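Local structure of B-cell lymphoma 3-encoded protein (Homo sapiens, 1K1A) at residues A[97-102]-A[107-112]; A[117-122]-A[133-138]. The protein regulates transcription of NF-kappa-B target genes, holding the p50 subunit out of the nucleus when cytoplasmic and acting as a transcriptional activator when nuclear. One frame throughout, in Å; residues are numbered along the deposited sequence. Where two conformers were deposited one is given.

Interaction 1: A[97-102]-A[107-112]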
loop_
_atom_site.group_PDB
_atom_site.type_symbol
_atom_site.label_atom_id
_atom_site.label_comp_id
_atom_site.label_asym_id
_atom_site.label_seq_id
_atom_site.Cartn_x
_atom_site.Cartn_y
_atom_site.Cartn_z
ATOM N N ALA A 97 -13.251 5.285 4.242
ATOM C CA ALA A 97 -14.256 6.082 3.542
ATOM C C ALA A 97 -14.277 5.754 2.040
ATOM O O ALA A 97 -15.341 5.646 1.434
ATOM C CB ALA A 97 -14.023 7.564 3.776
ATOM N N LEU A 98 -13.096 5.565 1.459
ATOM C CA LEU A 98 -12.977 5.256 0.040
ATOM C C LEU A 98 -13.562 3.885 -0.287
ATOM O O LEU A 98 -14.380 3.749 -1.182
ATOM C CB LEU A 98 -11.503 5.282 -0.383
ATOM C CG LEU A 98 -10.870 6.613 -0.758
ATOM C CD1 LEU A 98 -9.346 6.457 -0.800
ATOM C CD2 LEU A 98 -11.403 7.081 -2.104
ATOM N N LEU A 99 -13.132 2.873 0.457
ATOM C CA LEU A 99 -13.559 1.502 0.203
ATOM C C LEU A 99 -15.048 1.291 0.457
ATOM O O LEU A 99 -15.671 0.470 -0.208
ATOM C CB LEU A 99 -12.724 0.507 1.021
ATOM C CG LEU A 99 -11.200 0.530 0.812
ATOM C CD1 LEU A 99 -10.550 -0.504 1.692
ATOM C CD2 LEU A 99 -10.816 0.305 -0.646
ATOM N N ASP A 100 -15.617 2.043 1.397
ATOM C CA ASP A 100 -17.042 1.937 1.702
ATOM C C ASP A 100 -17.908 2.711 0.692
ATOM O O ASP A 100 -19.052 2.329 0.432
ATOM C CB ASP A 100 -17.354 2.439 3.133
ATOM C CG ASP A 100 -16.944 1.438 4.233
ATOM O OD1 ASP A 100 -16.313 0.392 3.927
ATOM O OD2 ASP A 100 -17.218 1.629 5.441
ATOM N N SER A 101 -17.369 3.790 0.123
ATOM C CA SER A 101 -18.161 4.642 -0.765
ATOM C C SER A 101 -18.107 4.269 -2.238
ATOM O O SER A 101 -19.028 4.580 -2.992
ATOM C CB SER A 101 -17.780 6.120 -0.593
ATOM O OG SER A 101 -17.774 6.485 0.773
ATOM N N ALA A 102 -17.028 3.617 -2.658
ATOM C CA ALA A 102 -16.861 3.282 -4.070
ATOM C C ALA A 102 -17.924 2.313 -4.565
ATOM O O ALA A 102 -18.311 1.382 -3.861
ATOM C CB ALA A 102 -15.461 2.731 -4.338
ATOM N N LEU A 107 -13.195 0.215 -8.011
ATOM C CA LEU A 107 -11.929 0.391 -7.300
ATOM C C LEU A 107 -11.106 -0.894 -7.337
ATOM O O LEU A 107 -11.601 -1.951 -6.974
ATOM C CB LEU A 107 -12.197 0.813 -5.852
ATOM C CG LEU A 107 -11.082 1.508 -5.068
ATOM C CD1 LEU A 107 -11.652 2.237 -3.848
ATOM C CD2 LEU A 107 -10.011 0.525 -4.644
ATOM N N ASP A 108 -9.848 -0.793 -7.764
ATOM C CA ASP A 108 -8.984 -1.969 -7.909
ATOM C C ASP A 108 -7.772 -1.817 -7.015
ATOM O O ASP A 108 -6.932 -0.947 -7.242
ATOM C CB ASP A 108 -8.530 -2.100 -9.368
ATOM C CG ASP A 108 -7.947 -3.475 -9.691
ATOM O OD1 ASP A 108 -7.502 -4.205 -8.762
ATOM O OD2 ASP A 108 -7.897 -3.907 -10.862
ATOM N N LEU A 109 -7.668 -2.659 -5.995
ATOM C CA LEU A 109 -6.545 -2.538 -5.055
ATOM C C LEU A 109 -5.239 -3.068 -5.619
ATOM O O LEU A 109 -4.183 -2.963 -4.982
ATOM C CB LEU A 109 -6.870 -3.207 -3.715
ATOM C CG LEU A 109 -7.989 -2.543 -2.895
ATOM C CD1 LEU A 109 -8.378 -3.414 -1.701
ATOM C CD2 LEU A 109 -7.602 -1.137 -2.438
ATOM N N GLU A 110 -5.290 -3.627 -6.818
ATOM C CA GLU A 110 -4.059 -4.109 -7.448
ATOM C C GLU A 110 -3.403 -3.027 -8.308
ATOM O O GLU A 110 -2.385 -3.267 -8.960
ATOM C CB GLU A 110 -4.323 -5.378 -8.252
ATOM C CG GLU A 110 -4.695 -6.566 -7.376
ATOM C CD GLU A 110 -4.001 -6.532 -6.024
ATOM O OE1 GLU A 110 -4.707 -6.577 -4.995
ATOM O OE2 GLU A 110 -2.751 -6.466 -5.980
ATOM N N ALA A 111 -3.973 -1.824 -8.274
ATOM C CA ALA A 111 -3.411 -0.683 -9.010
ATOM C C ALA A 111 -1.925 -0.465 -8.703
ATOM O O ALA A 111 -1.508 -0.502 -7.543
ATOM C CB ALA A 111 -4.207 0.595 -8.699
ATOM N N ARG A 112 -1.133 -0.209 -9.739
ATOM C CA ARG A 112 0.304 0.030 -9.566
ATOM C C ARG A 112 0.641 1.492 -9.867
ATOM O O ARG A 112 0.263 2.004 -10.923
ATOM C CB ARG A 112 1.130 -0.886 -10.485
ATOM C CG ARG A 112 0.698 -2.379 -10.487
ATOM C CD ARG A 112 0.792 -3.050 -9.132
ATOM N NE ARG A 112 0.315 -4.444 -9.138
ATOM C CZ ARG A 112 1.048 -5.479 -9.539
ATOM N NH1 ARG A 112 2.275 -5.284 -10.002
ATOM N NH2 ARG A 112 0.548 -6.712 -9.496
#

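Interaction 2: A[117-122]-A[133-138]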
loop_
_atom_site.group_PDB
_atom_site.type_symbol
_atom_site.label_atom_id
_atom_site.label_comp_id
_atom_site.label_asym_id
_atom_site.label_seq_id
_atom_site.Cartn_x
_atom_site.Cartn_y
_atom_site.Cartn_z
ATOM N N LEU A 117 4.468 0.097 -7.313
ATOM C CA LEU A 117 3.942 -0.450 -6.063
ATOM C C LEU A 117 2.428 -0.426 -5.959
ATOM O O LEU A 117 1.769 0.475 -6.495
ATOM C CB LEU A 117 4.518 0.324 -4.865
ATOM C CG LEU A 117 6.038 0.401 -4.730
ATOM C CD1 LEU A 117 6.418 1.230 -3.512
ATOM C CD2 LEU A 117 6.637 -0.990 -4.637
ATOM N N THR A 118 1.882 -1.413 -5.247
ATOM C CA THR A 118 0.468 -1.414 -4.902
ATOM C C THR A 118 0.299 -0.623 -3.622
ATOM O O THR A 118 1.280 -0.284 -2.966
ATOM C CB THR A 118 -0.037 -2.837 -4.629
ATOM O OG1 THR A 118 0.620 -3.354 -3.457
ATOM C CG2 THR A 118 0.374 -3.788 -5.739
ATOM N N ALA A 119 -0.954 -0.344 -3.271
ATOM C CA ALA A 119 -1.274 0.305 -2.010
ATOM C C ALA A 119 -0.735 -0.504 -0.826
ATOM O O ALA A 119 -0.250 0.067 0.151
ATOM C CB ALA A 119 -2.766 0.495 -1.887
ATOM N N LEU A 120 -0.813 -1.829 -0.922
ATOM C CA LEU A 120 -0.299 -2.704 0.135
ATOM C C LEU A 120 1.209 -2.526 0.369
ATOM O O LEU A 120 1.667 -2.482 1.518
ATOM C CB LEU A 120 -0.642 -4.176 -0.147
ATOM C CG LEU A 120 -0.175 -5.171 0.912
ATOM C CD1 LEU A 120 -0.743 -4.768 2.271
ATOM C CD2 LEU A 120 -0.605 -6.584 0.552
ATOM N N HIS A 121 1.981 -2.432 -0.712
ATOM C CA HIS A 121 3.422 -2.181 -0.595
ATOM C C HIS A 121 3.667 -0.880 0.163
ATOM O O HIS A 121 4.477 -0.830 1.080
ATOM C CB HIS A 121 4.096 -2.081 -1.972
ATOM C CG HIS A 121 4.186 -3.383 -2.708
ATOM N ND1 HIS A 121 5.033 -4.403 -2.325
ATOM C CD2 HIS A 121 3.566 -3.815 -3.832
ATOM C CE1 HIS A 121 4.914 -5.412 -3.170
ATOM N NE2 HIS A 121 4.023 -5.085 -4.087
ATOM N N VAL A 122 2.979 0.182 -0.248
ATOM C CA VAL A 122 3.090 1.479 0.411
ATOM C C VAL A 122 2.738 1.383 1.899
ATOM O O VAL A 122 3.477 1.875 2.753
ATOM C CB VAL A 122 2.182 2.530 -0.257
ATOM C CG1 VAL A 122 2.197 3.828 0.536
ATOM C CG2 VAL A 122 2.633 2.788 -1.695
ATOM N N GLN A 133 -3.991 -3.975 7.600
ATOM C CA GLN A 133 -5.089 -4.859 7.954
ATOM C C GLN A 133 -6.324 -4.621 7.100
ATOM O O GLN A 133 -6.903 -5.557 6.567
ATOM C CB GLN A 133 -5.462 -4.732 9.437
ATOM C CG GLN A 133 -6.450 -5.808 9.884
ATOM C CD GLN A 133 -6.738 -5.783 11.372
ATOM O OE1 GLN A 133 -5.816 -5.841 12.189
ATOM N NE2 GLN A 133 -8.014 -5.714 11.727
ATOM N N LEU A 134 -6.721 -3.367 6.963
ATOM C CA LEU A 134 -7.930 -3.055 6.212
ATOM C C LEU A 134 -7.788 -3.443 4.735
ATOM O O LEU A 134 -8.691 -4.040 4.167
ATOM C CB LEU A 134 -8.276 -1.577 6.350
ATOM C CG LEU A 134 -9.513 -1.081 5.613
ATOM C CD1 LEU A 134 -10.745 -1.873 6.067
ATOM C CD2 LEU A 134 -9.679 0.422 5.853
ATOM N N LEU A 135 -6.653 -3.111 4.118
ATOM C CA LEU A 135 -6.418 -3.505 2.730
ATOM C C LEU A 135 -6.597 -5.024 2.561
ATOM O O LEU A 135 -7.259 -5.484 1.639
ATOM C CB LEU A 135 -5.010 -3.098 2.285
ATOM C CG LEU A 135 -4.781 -1.595 2.077
ATOM C CD1 LEU A 135 -3.308 -1.322 1.890
ATOM C CD2 LEU A 135 -5.590 -1.065 0.886
ATOM N N LEU A 136 -5.999 -5.788 3.466
ATOM C CA LEU A 136 -6.066 -7.244 3.398
ATOM C C LEU A 136 -7.481 -7.783 3.611
ATOM O O LEU A 136 -7.869 -8.788 3.012
ATOM C CB LEU A 136 -5.098 -7.868 4.404
ATOM C CG LEU A 136 -3.613 -7.607 4.110
ATOM C CD1 LEU A 136 -2.753 -8.119 5.242
ATOM C CD2 LEU A 136 -3.191 -8.247 2.770
ATOM N N GLU A 137 -8.249 -7.109 4.461
ATOM C CA GLU A 137 -9.622 -7.525 4.743
ATOM C C GLU A 137 -10.525 -7.229 3.548
ATOM O O GLU A 137 -11.578 -7.853 3.376
ATOM C CB GLU A 137 -10.156 -6.805 5.982
ATOM C CG GLU A 137 -9.589 -7.315 7.296
ATOM C CD GLU A 137 -10.031 -6.482 8.484
ATOM O OE1 GLU A 137 -10.387 -5.301 8.289
ATOM O OE2 GLU A 137 -10.010 -7.004 9.618
ATOM N N ARG A 138 -10.113 -6.279 2.714
ATOM C CA ARG A 138 -10.947 -5.887 1.580
ATOM C C ARG A 138 -10.507 -6.454 0.228
ATOM O O ARG A 138 -10.969 -6.003 -0.816
ATOM C CB ARG A 138 -11.121 -4.377 1.529
ATOM C CG ARG A 138 -11.756 -3.797 2.788
ATOM C CD ARG A 138 -13.144 -4.346 3.118
ATOM N NE ARG A 138 -13.692 -3.711 4.317
ATOM C CZ ARG A 138 -14.469 -2.633 4.311
ATOM N NH1 ARG A 138 -14.819 -2.064 3.164
ATOM N NH2 ARG A 138 -14.909 -2.125 5.460
#

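Interaction 1: A[97-102]-A[107-112]
The chain leaves helix 92-101 at Ala102 and returns past the helix end in extended form, so that Ala102 and Leu107, 6.6 Å apart between their CA atoms, are the nearest backbone positions of segments 97-102 and 107-112. This is the end of the second helix of an ankyrin repeat, the third in the ankyrin repeat domain of Bcl-3, which is the part of the protein in this chain, meeting the chain that runs on toward the next hairpin loop. Leu107 carries the contact. Its CG stands anti to the backbone N (chi1 -159°), which brings CD1 in over the last turn of the helix, where it meets three surfaces: Leu99 CD2 at 3.8 Å, Ala102 CB at 3.9 Å and, a little further off, the carbonyl oxygen of Leu98. Leu99 lies across Leu107 at about a right angle; its CD2 also reaches Leu109 CD2, at 4.0 Å, and so sits where the two leucines of the loop come together. Pro72 lies against Leu107, while helix 129-137 touches both Leu99, through Leu134, and Leu109, through Leu135. The side chains that meet are all apolar. Local polar bonds shape each segment: the carbonyl oxygen of Ala97 takes two donors, the backbone N of Ser101 and its hydroxyl, with Ser101 OG only 2.7 Å from Ala97 O. Beyond Leu107 the chain bends through a type I beta turn from Asp108 to Ala111, whose Ala111 N to Asp108 O bond spans 3.3 Å. Asp108 adds an Asx turn: its OD1 accepts from Glu110 N at 3.0 Å, a fairly straight bond (159°) that meets the carboxylate from above its plane, 42° out of it.

Interaction 2: A[117-122]-A[133-138]
Leu135 pushes the end of its side chain against the first turn of helix 119-126, its CD1 lying 3.7 Å from Leu120 CA and 3.8 Å from Ala119 O. Together segments 117-122 and 133-138 join the two antiparallel helices of one ankyrin repeat, the fourth of the domain, in its helix-turn-helix. Leu135 CD1 meets these backbone atoms of Ala119 and Leu120 more closely than it meets the Ala119 methyl, with Ala119 CB at 4.2 Å from Leu135 CD1, consistent with the small side chain there. Leu120 CD1 borders the same hollow, 4.3 Å from Leu135 CD1. The CG of Leu120 is anti to the backbone N (chi1 -179°), a setting that carries the branch toward the second helix, where CD2 meets Leu136 CD2 at 3.8 Å. These two leucines cross at about a right angle and touch through one methyl each, whereas Leu135 is set in against the main chain. The meeting surface is therefore one methyl set against main chain beside one methyl-to-methyl contact. Thr118, at the N-cap, fixes the start of the first helix: its OG1 accepts from His121 N over 3.2 Å, almost in line (164°). Around the repeat, Leu135 also packs on Leu95 of helix 92-101 and Cys87 of helix 82-88, the preceding pair, while Leu120 rests on Pro153 of helix 153-159 and Leu136 on His172. The contact thus lies buried near the middle of the chain, between the helices of the repeats before and after it.

Interactions 1 and 2 follow each other along the chain, their centres 10 Å apart, in the third and fourth of seven ankyrin repeats. Interaction 1 joins the end of helix 92-101 to the loop that leads on to helix 119-126; interaction 2 joins helices 119-126 and 129-137. The two sites touch directly: Asp100 OD1 and Arg138 NH1 form a salt bridge of 3.0 Å between the ends of successive second helices, while Arg138 CG packs on Leu99 CD1. Closer to the hairpin loops, Arg112 NE lies 3.5 Å from Thr118 CG2. Contacts within a repeat thus continue into contacts between repeats, as in the stacked architecture of ankyrin domains generally.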